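Local coordinates for protein L-ribulose 3-epimerase (Mesorhizobium loti, PDB 3VYL) that catalyses the epimerization of ketoses at C3, with L-ribulose as an efficiently used substrate, on a manganese-binding TIM barrel, at residues S8-A13 against M267-H272; A30-I35 against L238-F243; K132-A137 against V142-E147; N89-L94 against R101-I106. All coordinates share one frame; numbering follows the deposited sequence.

In the fold
All four contacts belong to one TIM barrel, a closed parallel sheet of eight strands ringed by helices. Along the chain, contact 4 closes before contact 3 opens. Both are nested inside the loop closed by contact 2, which is nested inside that of contact 1. Contacts 1 and 2 touch, with centres about 8 Å apart, and bring the loop after the first strand and the start of the last helix together near strand 4-7. Contacts 3 and 4 also touch, with centres about 7 Å apart, through neighbouring strands 102-104 and 143-147. Contacts 2 and 3 lie about 22 Å apart between centres, on opposite sides of the chain's centre. Each supplies one glutamate to the same manganese.

Contact 1 (S8-A13 against M267-H272); sequences SFVWSA and MALAKH
The indole of Trp-11 meets helix 266-292 with its six-membered ring, and the partners approach at a slant, neither squarely over a face nor in the ring plane. Ala-270 CB lies 3.5 Å from Trp-11 CH2. Met-267 reaches the same corner, its CE 3.9 Å from Trp-11 CH2. The sulfur also takes part: Met-267 SD is 5.2 Å from the centroid of the six-membered ring, 72° off the ring normal, an oblique Met-aromatic contact. The methionine chain bends at chi2 (53°) and chi3 (77°). This folds its methyl back to the indole although CB leaves the backbone pointing away. A second flat group, the ring of Phe-9, has Ala-13 CB on one face, offset toward the rim; it takes no part in the helix contact.

Beside the indole, Val-10 meets Leu-269, with CG1 of the valine 4.0 Å from CD2 of the leucine. The loop that carries Val-10 and Trp-11 follows strand 4-7. It is tied into a turn at Ser-8 O, which accepts from both Trp-11 N and Ser-12 N. Thr-23, Asn-26 and Thr-27 of helix 17-30 and Ile-6 of strand 4-7 also touch the Trp-11 side chain. Val-10 lies about 6 Å from the manganese ligand Glu-241, side chain to side chain. The chemistry is apolar and mostly buried. It implies that the loop after the first strand meets the last helix through apolar packing, with a Met-aromatic contact among its pairs and without hydrogen bonds between the two segments.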
loop_
_atom_site.group_PDB
_atom_site.type_symbol
_atom_site.label_atom_id
_atom_site.label_comp_id
_atom_site.label_asym_id
_atom_site.label_seq_id
_atom_site.Cartn_x
_atom_site.Cartn_y
_atom_site.Cartn_z
ATOM N N SER A 8 -8.039 28.365 -7.267
ATOM C CA SER A 8 -9.265 29.173 -7.343
ATOM C C SER A 8 -10.422 28.419 -7.990
ATOM O O SER A 8 -11.577 28.536 -7.551
ATOM C CB SER A 8 -9.023 30.502 -8.075
ATOM O OG SER A 8 -8.270 30.334 -9.268
ATOM N N PHE A 9 -10.105 27.625 -9.011
ATOM C CA PHE A 9 -11.125 26.948 -9.802
ATOM C C PHE A 9 -11.884 25.868 -9.051
ATOM O O PHE A 9 -12.813 25.296 -9.601
ATOM C CB PHE A 9 -10.549 26.396 -11.108
ATOM C CG PHE A 9 -10.100 27.455 -12.083
ATOM C CD1 PHE A 9 -10.349 28.809 -11.853
ATOM C CD2 PHE A 9 -9.447 27.091 -13.252
ATOM C CE1 PHE A 9 -9.936 29.775 -12.759
ATOM C CE2 PHE A 9 -9.034 28.053 -14.162
ATOM C CZ PHE A 9 -9.281 29.397 -13.915
ATOM N N VAL A 10 -11.488 25.577 -7.813
ATOM C CA VAL A 10 -12.311 24.760 -6.916
ATOM C C VAL A 10 -13.563 25.563 -6.568
ATOM O O VAL A 10 -14.633 25.001 -6.338
ATOM C CB VAL A 10 -11.570 24.404 -5.598
ATOM C CG1 VAL A 10 -12.505 23.720 -4.603
ATOM C CG2 VAL A 10 -10.344 23.538 -5.864
ATOM N N TRP A 11 -13.419 26.885 -6.531
ATOM C CA TRP A 11 -14.501 27.774 -6.119
ATOM C C TRP A 11 -15.256 28.388 -7.289
ATOM O O TRP A 11 -16.471 28.229 -7.391
ATOM C CB TRP A 11 -13.949 28.877 -5.225
ATOM C CG TRP A 11 -13.219 28.428 -3.977
ATOM C CD1 TRP A 11 -11.895 28.690 -3.634
ATOM C CD2 TRP A 11 -13.758 27.660 -2.846
ATOM N NE1 TRP A 11 -11.593 28.149 -2.416
ATOM C CE2 TRP A 11 -12.666 27.524 -1.888
ATOM C CE3 TRP A 11 -14.989 27.100 -2.545
ATOM C CZ2 TRP A 11 -12.818 26.851 -0.692
ATOM C CZ3 TRP A 11 -15.132 26.423 -1.331
ATOM C CH2 TRP A 11 -14.067 26.307 -0.426
ATOM N N SER A 12 -14.537 29.105 -8.160
ATOM C CA SER A 12 -15.120 29.804 -9.307
ATOM C C SER A 12 -14.102 30.021 -10.425
ATOM O O SER A 12 -12.908 30.153 -10.168
ATOM C CB SER A 12 -15.692 31.156 -8.881
ATOM O OG SER A 12 -15.898 32.003 -10.010
ATOM N N ALA A 13 -14.585 30.069 -11.664
ATOM C CA ALA A 13 -13.723 30.317 -12.821
ATOM C C ALA A 13 -13.900 31.744 -13.305
ATOM O O ALA A 13 -13.278 32.162 -14.283
ATOM C CB ALA A 13 -14.032 29.337 -13.946
ATOM N N MET A 267 -17.250 23.321 -0.351
ATOM C CA MET A 267 -16.777 23.691 0.973
ATOM C C MET A 267 -16.377 22.421 1.712
ATOM O O MET A 267 -15.309 22.374 2.319
ATOM C CB MET A 267 -17.814 24.480 1.777
ATOM C CG MET A 267 -17.317 24.928 3.150
ATOM S SD MET A 267 -15.751 25.839 3.109
ATOM C CE MET A 267 -16.258 27.453 2.530
ATOM N N ALA A 268 -17.231 21.400 1.647
ATOM C CA ALA A 268 -16.938 20.115 2.270
ATOM C C ALA A 268 -15.630 19.564 1.699
ATOM O O ALA A 268 -14.719 19.202 2.436
ATOM C CB ALA A 268 -18.079 19.135 2.053
ATOM N N LEU A 269 -15.549 19.552 0.372
ATOM C CA LEU A 269 -14.366 19.138 -0.342
ATOM C C LEU A 269 -13.119 19.871 0.153
ATOM O O LEU A 269 -12.103 19.235 0.429
ATOM C CB LEU A 269 -14.560 19.334 -1.851
ATOM C CG LEU A 269 -13.341 19.017 -2.719
ATOM C CD1 LEU A 269 -13.292 17.532 -3.050
ATOM C CD2 LEU A 269 -13.329 19.871 -3.973
ATOM N N ALA A 270 -13.188 21.195 0.277
ATOM C CA ALA A 270 -12.007 21.969 0.683
ATOM C C ALA A 270 -11.596 21.728 2.147
ATOM O O ALA A 270 -10.433 21.415 2.423
ATOM C CB ALA A 270 -12.206 23.446 0.403
ATOM N N LYS A 271 -12.549 21.866 3.069
ATOM C CA LYS A 271 -12.307 21.576 4.481
ATOM C C LYS A 271 -11.683 20.190 4.653
ATOM O O LYS A 271 -10.733 20.020 5.429
ATOM C CB LYS A 271 -13.601 21.647 5.300
ATOM C CG LYS A 271 -14.124 23.045 5.604
ATOM C CD LYS A 271 -15.251 22.976 6.632
ATOM C CE LYS A 271 -15.996 24.299 6.772
ATOM N NZ LYS A 271 -15.164 25.412 7.308
ATOM N N HIS A 272 -12.218 19.208 3.927
ATOM C CA HIS A 272 -11.695 17.836 3.962
ATOM C C HIS A 272 -10.278 17.768 3.455
ATOM O O HIS A 272 -9.417 17.122 4.057
ATOM C CB HIS A 272 -12.577 16.908 3.147
ATOM C CG HIS A 272 -12.052 15.501 3.048
ATOM N ND1 HIS A 272 -11.141 15.128 2.122
ATOM C CD2 HIS A 272 -12.348 14.362 3.787
ATOM C CE1 HIS A 272 -10.880 13.820 2.265
ATOM N NE2 HIS A 272 -11.620 13.355 3.281
#

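Contact 2 (A30-I35 against L238-F243); sequences AGFDLI and LSFESF. With MN (manganese (II) ion), chain I.
Phe-32 and Phe-240 meet in the TIM barrel where its second strand, 34-37, comes near its eighth, 238-240. Strand 4-7 stands between the two in the sheet, so they share side-chain packing rather than backbone pairing. The apolar part is made by the two phenylalanines. Gly-31 ends helix 17-30 in a Schellman motif and leads the chain into Phe-32. Phe-32 CG is anti to the carbonyl carbon (chi1 -71°), which carries the ring to Phe-240. Phe-32 CE1 lies 4.1 Å from Phe-240 CB, and the side chains pass at a slant. The Phe-32 ring has Ala-30 CB at its edge, in plane. Ile-6 of strand 4-7 packs against both phenylalanine side chains, and Ala-273 of helix 266-292 against Phe-240.

The other part is sparser and more polar. Leu-34 CD2 approaches Ser-239 OG at 3.8 Å, a single contact. The serine oxygen has its hydrogen bond with Tyr-204 OH.

Beyond this packing, Glu-241 is directed to the metal site, where water is bound. Its chain runs extended beyond CG to the manganese, which Asp-180, His-206 and Glu-147 also bind. Glu-241 OE2 lies 2.4 Å from the metal, while Glu-241 OE1 accepts a hydrogen bond of 2.7 Å from the metal-bound water.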
loop_
_atom_site.group_PDB
_atom_site.type_symbol
_atom_site.label_atom_id
_atom_site.label_comp_id
_atom_site.label_asym_id
_atom_site.label_seq_id
_atom_site.Cartn_x
_atom_site.Cartn_y
_atom_site.Cartn_z
ATOM N N ALA A 30 -12.266 27.652 4.696
ATOM C CA ALA A 30 -11.821 26.273 4.533
ATOM C C ALA A 30 -10.518 25.998 5.288
ATOM O O ALA A 30 -10.173 24.846 5.534
ATOM C CB ALA A 30 -11.662 25.951 3.055
ATOM N N GLY A 31 -9.796 27.057 5.640
ATOM C CA GLY A 31 -8.579 26.929 6.438
ATOM C C GLY A 31 -7.277 26.978 5.663
ATOM O O GLY A 31 -6.217 26.684 6.204
ATOM N N PHE A 32 -7.353 27.353 4.395
ATOM C CA PHE A 32 -6.168 27.437 3.561
ATOM C C PHE A 32 -5.551 28.808 3.717
ATOM O O PHE A 32 -6.218 29.721 4.175
ATOM C CB PHE A 32 -6.544 27.176 2.100
ATOM C CG PHE A 32 -6.902 25.748 1.821
ATOM C CD1 PHE A 32 -5.933 24.854 1.373
ATOM C CD2 PHE A 32 -8.204 25.288 2.024
ATOM C CE1 PHE A 32 -6.258 23.528 1.123
ATOM C CE2 PHE A 32 -8.538 23.965 1.778
ATOM C CZ PHE A 32 -7.567 23.083 1.323
ATOM N N ASP A 33 -4.286 28.969 3.347
ATOM C CA ASP A 33 -3.668 30.288 3.441
ATOM C C ASP A 33 -2.827 30.672 2.224
ATOM O O ASP A 33 -1.944 31.533 2.296
ATOM C CB ASP A 33 -2.920 30.477 4.769
ATOM C CG ASP A 33 -2.086 29.273 5.149
ATOM O OD1 ASP A 33 -1.259 28.833 4.312
ATOM O OD2 ASP A 33 -2.260 28.776 6.291
ATOM N N LEU A 34 -3.127 30.037 1.099
ATOM C CA LEU A 34 -2.703 30.550 -0.198
ATOM C C LEU A 34 -3.864 30.402 -1.185
ATOM O O LEU A 34 -4.787 29.607 -0.950
ATOM C CB LEU A 34 -1.452 29.828 -0.687
ATOM C CG LEU A 34 -0.816 30.294 -1.996
ATOM C CD1 LEU A 34 0.695 30.336 -1.861
ATOM C CD2 LEU A 34 -1.220 29.373 -3.144
ATOM N N ILE A 35 -3.829 31.198 -2.254
ATOM C CA ILE A 35 -4.763 31.060 -3.372
ATOM C C ILE A 35 -3.992 31.017 -4.677
ATOM O O ILE A 35 -3.062 31.798 -4.891
ATOM C CB ILE A 35 -5.868 32.166 -3.392
ATOM C CG1 ILE A 35 -6.979 31.850 -4.416
ATOM C CG2 ILE A 35 -5.288 33.553 -3.656
ATOM C CD1 ILE A 35 -7.850 30.663 -4.065
ATOM N N LEU A 238 2.420 24.098 -1.204
ATOM C CA LEU A 238 1.714 23.081 -1.964
ATOM C C LEU A 238 0.222 23.355 -1.928
ATOM O O LEU A 238 -0.292 23.888 -0.938
ATOM C CB LEU A 238 2.034 21.670 -1.456
ATOM C CG LEU A 238 1.832 21.301 0.009
ATOM C CD1 LEU A 238 0.385 20.923 0.282
ATOM C CD2 LEU A 238 2.748 20.130 0.323
ATOM N N SER A 239 -0.476 22.989 -2.998
ATOM C CA SER A 239 -1.895 23.311 -3.081
ATOM C C SER A 239 -2.772 22.171 -3.514
ATOM O O SER A 239 -2.367 21.334 -4.314
ATOM C CB SER A 239 -2.117 24.493 -4.009
ATOM O OG SER A 239 -1.664 25.648 -3.354
ATOM N N PHE A 240 -3.986 22.176 -2.979
ATOM C CA PHE A 240 -5.021 21.229 -3.340
ATOM C C PHE A 240 -5.636 21.596 -4.684
ATOM O O PHE A 240 -5.868 22.768 -4.960
ATOM C CB PHE A 240 -6.085 21.219 -2.248
ATOM C CG PHE A 240 -7.298 20.404 -2.583
ATOM C CD1 PHE A 240 -7.179 19.065 -2.983
ATOM C CD2 PHE A 240 -8.565 20.960 -2.473
ATOM C CE1 PHE A 240 -8.299 18.308 -3.267
ATOM C CE2 PHE A 240 -9.685 20.206 -2.767
ATOM C CZ PHE A 240 -9.552 18.877 -3.158
ATOM N N GLU A 241 -5.912 20.586 -5.504
ATOM C CA GLU A 241 -6.399 20.774 -6.878
ATOM C C GLU A 241 -7.504 19.738 -7.167
ATOM O O GLU A 241 -7.319 18.539 -6.962
ATOM C CB GLU A 241 -5.226 20.618 -7.861
ATOM C CG GLU A 241 -5.397 21.249 -9.236
ATOM C CD GLU A 241 -4.241 20.948 -10.198
ATOM O OE1 GLU A 241 -4.247 21.482 -11.324
ATOM O OE2 GLU A 241 -3.317 20.186 -9.868
ATOM N N SER A 242 -8.703 20.202 -7.469
ATOM C CA SER A 242 -9.817 19.361 -7.869
ATOM C C SER A 242 -10.781 20.190 -8.686
ATOM O O SER A 242 -11.082 21.280 -8.319
ATOM C CB SER A 242 -10.499 18.828 -6.633
ATOM O OG SER A 242 -11.480 17.897 -6.921
ATOM N N PHE A 243 -11.304 19.684 -9.783
ATOM C CA PHE A 243 -12.169 20.514 -10.613
ATOM C C PHE A 243 -13.543 19.896 -10.877
ATOM O O PHE A 243 -13.726 18.666 -10.755
ATOM C CB PHE A 243 -11.455 20.905 -11.916
ATOM C CG PHE A 243 -10.133 21.622 -11.710
ATOM C CD1 PHE A 243 -10.050 22.774 -10.912
ATOM C CD2 PHE A 243 -8.971 21.157 -12.326
ATOM C CE1 PHE A 243 -8.835 23.431 -10.729
ATOM C CE2 PHE A 243 -7.759 21.816 -12.149
ATOM C CZ PHE A 243 -7.691 22.952 -11.357
HETATM MN MN MN I . -1.575 20.667 -11.420
HETATM O O HOH W 1 -2.758 20.916 -13.458
#

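Contact 3 (K132-A137 against V142-E147); sequences KVAETA and VTLNLE. With MN (manganese (II) ion), chain I.
Leu-144 points from strand 143-147 into helix 120-139, within the beta-alpha-beta unit formed by strand 102-104, this helix and strand 143-147 of the TIM barrel. The short helix and strand segments run at 137° to each other, with axes 7.9 Å apart at closest approach. The helix offers alanines here, consistent with the close approach of the leucine.

The two leucine methyls divide the work. Leu-144 CD1 lies against the helix backbone, 3.8 Å from Ala-134 N, and also meets Ala-134 CB. Leu-144 CD2 reaches the next turn, 3.9 Å from Ala-137 CB. Its CG is anti to the carbonyl carbon (chi1 -64°), and this orientation carries the fork across the helix surface from Ala-134 to Ala-137. Val-133 CG1 makes only a looser approach to Leu-144 CD1.

Val-142 comes to Ala-137 from the loop before the strand. Its CG2 stands between the backbone N and the carbonyl carbon, and lies 3.6 Å from Ala-137 CB. The backbones also join here. Val-142 N donates to Ala-137 O at 2.9 Å, from above the carbonyl plane rather than within it. Ile-92 of helix 78-98 packs on Val-133, Ala-137 and Val-142. Asn-174 ND2 donates hydrogen bonds to Ala-134 O and Val-142 O.

At the far end of the strand, Glu-147 takes no part in the helix packing. Its chain extends to the manganese, with Glu-147 OE2 2.1 Å from the metal.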
loop_
_atom_site.group_PDB
_atom_site.type_symbol
_atom_site.label_atom_id
_atom_site.label_comp_id
_atom_site.label_asym_id
_atom_site.label_seq_id
_atom_site.Cartn_x
_atom_site.Cartn_y
_atom_site.Cartn_z
ATOM N N LYS A 132 15.603 32.553 -20.895
ATOM C CA LYS A 132 15.488 34.011 -20.969
ATOM C C LYS A 132 14.356 34.564 -20.110
ATOM O O LYS A 132 14.524 35.573 -19.415
ATOM C CB LYS A 132 15.314 34.471 -22.415
ATOM C CG LYS A 132 16.566 34.316 -23.264
ATOM C CD LYS A 132 16.637 35.394 -24.337
ATOM C CE LYS A 132 15.661 35.153 -25.481
ATOM N NZ LYS A 132 15.981 33.909 -26.240
ATOM N N VAL A 133 13.206 33.901 -20.160
ATOM C CA VAL A 133 12.026 34.363 -19.448
ATOM C C VAL A 133 12.242 34.262 -17.938
ATOM O O VAL A 133 11.609 34.990 -17.155
ATOM C CB VAL A 133 10.783 33.571 -19.891
ATOM C CG1 VAL A 133 9.527 34.099 -19.218
ATOM C CG2 VAL A 133 10.638 33.630 -21.406
ATOM N N ALA A 134 13.154 33.372 -17.539
ATOM C CA ALA A 134 13.550 33.218 -16.136
ATOM C C ALA A 134 14.273 34.453 -15.604
ATOM O O ALA A 134 14.078 34.845 -14.445
ATOM C CB ALA A 134 14.414 31.979 -15.963
ATOM N N GLU A 135 15.101 35.063 -16.450
ATOM C CA GLU A 135 15.752 36.327 -16.092
ATOM C C GLU A 135 14.723 37.425 -15.844
ATOM O O GLU A 135 14.815 38.146 -14.842
ATOM C CB GLU A 135 16.779 36.766 -17.145
ATOM C CG GLU A 135 17.968 35.823 -17.327
ATOM C CD GLU A 135 18.577 35.351 -16.008
ATOM O OE1 GLU A 135 18.819 36.192 -15.102
ATOM O OE2 GLU A 135 18.816 34.127 -15.879
ATOM N N THR A 136 13.736 37.530 -16.740
ATOM C CA THR A 136 12.641 38.487 -16.577
ATOM C C THR A 136 11.950 38.224 -15.252
ATOM O O THR A 136 11.645 39.158 -14.501
ATOM C CB THR A 136 11.594 38.368 -17.702
ATOM O OG1 THR A 136 12.184 38.723 -18.958
ATOM C CG2 THR A 136 10.394 39.272 -17.432
ATOM N N ALA A 137 11.718 36.945 -14.969
ATOM C CA ALA A 137 11.042 36.534 -13.746
ATOM C C ALA A 137 11.858 36.898 -12.498
ATOM O O ALA A 137 11.306 37.417 -11.514
ATOM C CB ALA A 137 10.735 35.039 -13.794
ATOM N N VAL A 142 10.253 36.752 -8.850
ATOM C CA VAL A 142 9.420 35.550 -8.986
ATOM C C VAL A 142 10.162 34.367 -9.600
ATOM O O VAL A 142 11.008 34.521 -10.479
ATOM C CB VAL A 142 8.095 35.790 -9.774
ATOM C CG1 VAL A 142 7.231 36.864 -9.115
ATOM C CG2 VAL A 142 8.355 36.094 -11.242
ATOM N N THR A 143 9.821 33.175 -9.130
ATOM C CA THR A 143 10.419 31.938 -9.639
ATOM C C THR A 143 9.560 31.342 -10.756
ATOM O O THR A 143 8.349 31.564 -10.791
ATOM C CB THR A 143 10.531 30.919 -8.501
ATOM O OG1 THR A 143 9.252 30.798 -7.855
ATOM C CG2 THR A 143 11.559 31.388 -7.478
ATOM N N LEU A 144 10.181 30.621 -11.681
ATOM C CA LEU A 144 9.426 29.828 -12.657
ATOM C C LEU A 144 9.424 28.345 -12.252
ATOM O O LEU A 144 10.483 27.712 -12.134
ATOM C CB LEU A 144 9.988 29.972 -14.080
ATOM C CG LEU A 144 10.021 31.267 -14.916
ATOM C CD1 LEU A 144 10.540 30.954 -16.316
ATOM C CD2 LEU A 144 8.688 32.005 -14.993
ATOM N N ASN A 145 8.233 27.796 -12.040
ATOM C CA ASN A 145 8.094 26.382 -11.705
ATOM C C ASN A 145 7.383 25.628 -12.811
ATOM O O ASN A 145 6.191 25.824 -13.050
ATOM C CB ASN A 145 7.372 26.211 -10.371
ATOM C CG ASN A 145 7.830 27.217 -9.341
ATOM O OD1 ASN A 145 7.471 28.394 -9.415
ATOM N ND2 ASN A 145 8.642 26.767 -8.382
ATOM N N LEU A 146 8.147 24.775 -13.483
ATOM C CA LEU A 146 7.692 24.007 -14.630
ATOM C C LEU A 146 6.801 22.835 -14.224
ATOM O O LEU A 146 7.298 21.895 -13.596
ATOM C CB LEU A 146 8.918 23.479 -15.362
ATOM C CG LEU A 146 9.476 24.255 -16.552
ATOM C CD1 LEU A 146 9.494 25.766 -16.356
ATOM C CD2 LEU A 146 10.853 23.720 -16.894
ATOM N N GLU A 147 5.501 22.878 -14.562
ATOM C CA GLU A 147 4.624 21.747 -14.218
ATOM C C GLU A 147 4.890 20.563 -15.109
ATOM O O GLU A 147 4.967 20.678 -16.338
ATOM C CB GLU A 147 3.121 22.065 -14.170
ATOM C CG GLU A 147 2.345 21.016 -13.363
ATOM C CD GLU A 147 0.858 21.299 -13.165
ATOM O OE1 GLU A 147 0.366 22.363 -13.577
ATOM O OE2 GLU A 147 0.159 20.445 -12.582
HETATM MN MN MN I . -1.575 20.667 -11.420
HETATM O O HOH W 1 -2.758 20.916 -13.458
#

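Contact 4 (N89-L94 against R101-I106); sequences NQTIAL and RKVAGI
Val-103 meets Thr-91 and Ile-92 through apolar packing, which accounts for the whole contact. Val-103 CG1, anti to its own amide nitrogen (chi1 173°), lies 4.0 Å from Thr-91 CG2. The other branch lies over the helix backbone: Val-103 CG2 is 4.1 Å from both Thr-91 O and Ile-92 CA. It comes slightly less near to Ile-92 CG1, at 4.3 Å.

Hydrogen bonds serve each segment separately. Thr-91 presents its methyl to the valine, while its OG1 bonds to Ile-87 O, one turn earlier in its own helix. Within the helix segment, Ala-93 N donates to Asn-89 O and Leu-94 N to Gln-90 O.

Charge lies away from the packed valine. Lys-102 NZ forms a salt bridge with Asp-236 OD1 and a hydrogen bond with Gly-203 O.

The contact joins helix 78-98 to strand 102-104, the last two elements of a beta-alpha-beta unit that starts with strand 60-66. Strand 102-104 lies between strands 60-66 and 143-147 in the barrel, and Val-103 pairs through its backbone with Thr-143 and Asn-145 of the latter. Helix 120-139 packs beside helix 78-98 on the outside.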
loop_
_atom_site.group_PDB
_atom_site.type_symbol
_atom_site.label_atom_id
_atom_site.label_comp_id
_atom_site.label_asym_id
_atom_site.label_seq_id
_atom_site.Cartn_x
_atom_site.Cartn_y
_atom_site.Cartn_z
ATOM N N ASN A 89 5.579 36.701 -20.158
ATOM C CA ASN A 89 5.966 38.015 -19.630
ATOM C C ASN A 89 4.812 38.721 -18.922
ATOM O O ASN A 89 5.004 39.367 -17.884
ATOM C CB ASN A 89 6.524 38.909 -20.738
ATOM C CG ASN A 89 7.927 38.516 -21.167
ATOM O OD1 ASN A 89 8.761 38.116 -20.352
ATOM N ND2 ASN A 89 8.202 38.649 -22.458
ATOM N N GLN A 90 3.613 38.579 -19.479
ATOM C CA GLN A 90 2.431 39.199 -18.902
ATOM C C GLN A 90 2.059 38.528 -17.581
ATOM O O GLN A 90 1.774 39.200 -16.594
ATOM C CB GLN A 90 1.276 39.145 -19.900
ATOM C CG GLN A 90 0.266 40.273 -19.747
ATOM C CD GLN A 90 -0.748 40.308 -20.881
ATOM O OE1 GLN A 90 -0.499 39.787 -21.975
ATOM N NE2 GLN A 90 -1.901 40.924 -20.625
ATOM N N THR A 91 2.095 37.199 -17.568
ATOM C CA THR A 91 1.793 36.404 -16.372
ATOM C C THR A 91 2.728 36.730 -15.204
ATOM O O THR A 91 2.308 36.749 -14.042
ATOM C CB THR A 91 1.851 34.889 -16.682
ATOM O OG1 THR A 91 1.091 34.614 -17.866
ATOM C CG2 THR A 91 1.288 34.062 -15.518
ATOM N N ILE A 92 3.997 36.975 -15.530
ATOM C CA ILE A 92 4.987 37.379 -14.536
ATOM C C ILE A 92 4.574 38.703 -13.879
ATOM O O ILE A 92 4.401 38.768 -12.651
ATOM C CB ILE A 92 6.392 37.472 -15.149
ATOM C CG1 ILE A 92 6.882 36.074 -15.535
ATOM C CG2 ILE A 92 7.351 38.137 -14.176
ATOM C CD1 ILE A 92 8.191 36.052 -16.294
ATOM N N ALA A 93 4.380 39.735 -14.702
ATOM C CA ALA A 93 3.943 41.046 -14.223
ATOM C C ALA A 93 2.642 40.963 -13.420
ATOM O O ALA A 93 2.469 41.683 -12.428
ATOM C CB ALA A 93 3.808 42.026 -15.378
ATOM N N LEU A 94 1.735 40.081 -13.832
ATOM C CA LEU A 94 0.543 39.826 -13.024
ATOM C C LEU A 94 0.898 39.305 -11.616
ATOM O O LEU A 94 0.431 39.851 -10.618
ATOM C CB LEU A 94 -0.421 38.877 -13.743
ATOM C CG LEU A 94 -1.713 38.533 -12.993
ATOM C CD1 LEU A 94 -2.673 39.713 -12.970
ATOM C CD2 LEU A 94 -2.393 37.324 -13.612
ATOM N N ARG A 101 5.141 35.126 -5.479
ATOM C CA ARG A 101 6.534 34.741 -5.703
ATOM C C ARG A 101 6.697 33.644 -6.764
ATOM O O ARG A 101 7.793 33.449 -7.301
ATOM C CB ARG A 101 7.197 34.351 -4.365
ATOM C CG ARG A 101 6.207 33.886 -3.297
ATOM C CD ARG A 101 6.673 34.173 -1.870
ATOM N NE ARG A 101 7.472 33.117 -1.210
ATOM C CZ ARG A 101 7.481 31.809 -1.503
ATOM N NH1 ARG A 101 6.723 31.309 -2.471
ATOM N NH2 ARG A 101 8.262 30.985 -0.808
ATOM N N LYS A 102 5.603 32.953 -7.082
ATOM C CA LYS A 102 5.636 31.821 -8.024
ATOM C C LYS A 102 4.724 31.969 -9.255
ATOM O O LYS A 102 3.527 32.251 -9.127
ATOM C CB LYS A 102 5.262 30.511 -7.311
ATOM C CG LYS A 102 6.010 30.218 -6.027
ATOM C CD LYS A 102 5.580 28.887 -5.438
ATOM C CE LYS A 102 6.407 28.531 -4.208
ATOM N NZ LYS A 102 7.842 28.277 -4.522
ATOM N N VAL A 103 5.304 31.755 -10.435
ATOM C CA VAL A 103 4.540 31.469 -11.652
ATOM C C VAL A 103 4.697 29.977 -11.960
ATOM O O VAL A 103 5.810 29.508 -12.228
ATOM C CB VAL A 103 5.003 32.307 -12.874
ATOM C CG1 VAL A 103 4.291 31.852 -14.143
ATOM C CG2 VAL A 103 4.739 33.788 -12.653
ATOM N N ALA A 104 3.595 29.252 -11.993
ATOM C CA ALA A 104 3.593 27.814 -12.191
ATOM C C ALA A 104 2.699 27.339 -13.347
ATOM O O ALA A 104 2.144 28.121 -14.041
ATOM C CB ALA A 104 3.223 27.129 -10.896
ATOM N N GLY A 105 2.583 26.046 -13.563
ATOM C CA GLY A 105 1.751 25.542 -14.619
ATOM C C GLY A 105 2.537 24.963 -15.748
ATOM O O GLY A 105 3.683 24.658 -15.596
ATOM N N ILE A 106 1.892 24.786 -16.882
ATOM C CA ILE A 106 2.568 24.262 -18.039
ATOM C C ILE A 106 3.131 25.402 -18.804
ATOM O O ILE A 106 2.458 26.135 -19.434
ATOM C CB ILE A 106 1.607 23.482 -18.925
ATOM C CG1 ILE A 106 0.702 22.620 -18.078
ATOM C CG2 ILE A 106 2.356 22.555 -19.840
ATOM C CD1 ILE A 106 0.142 21.488 -18.865
#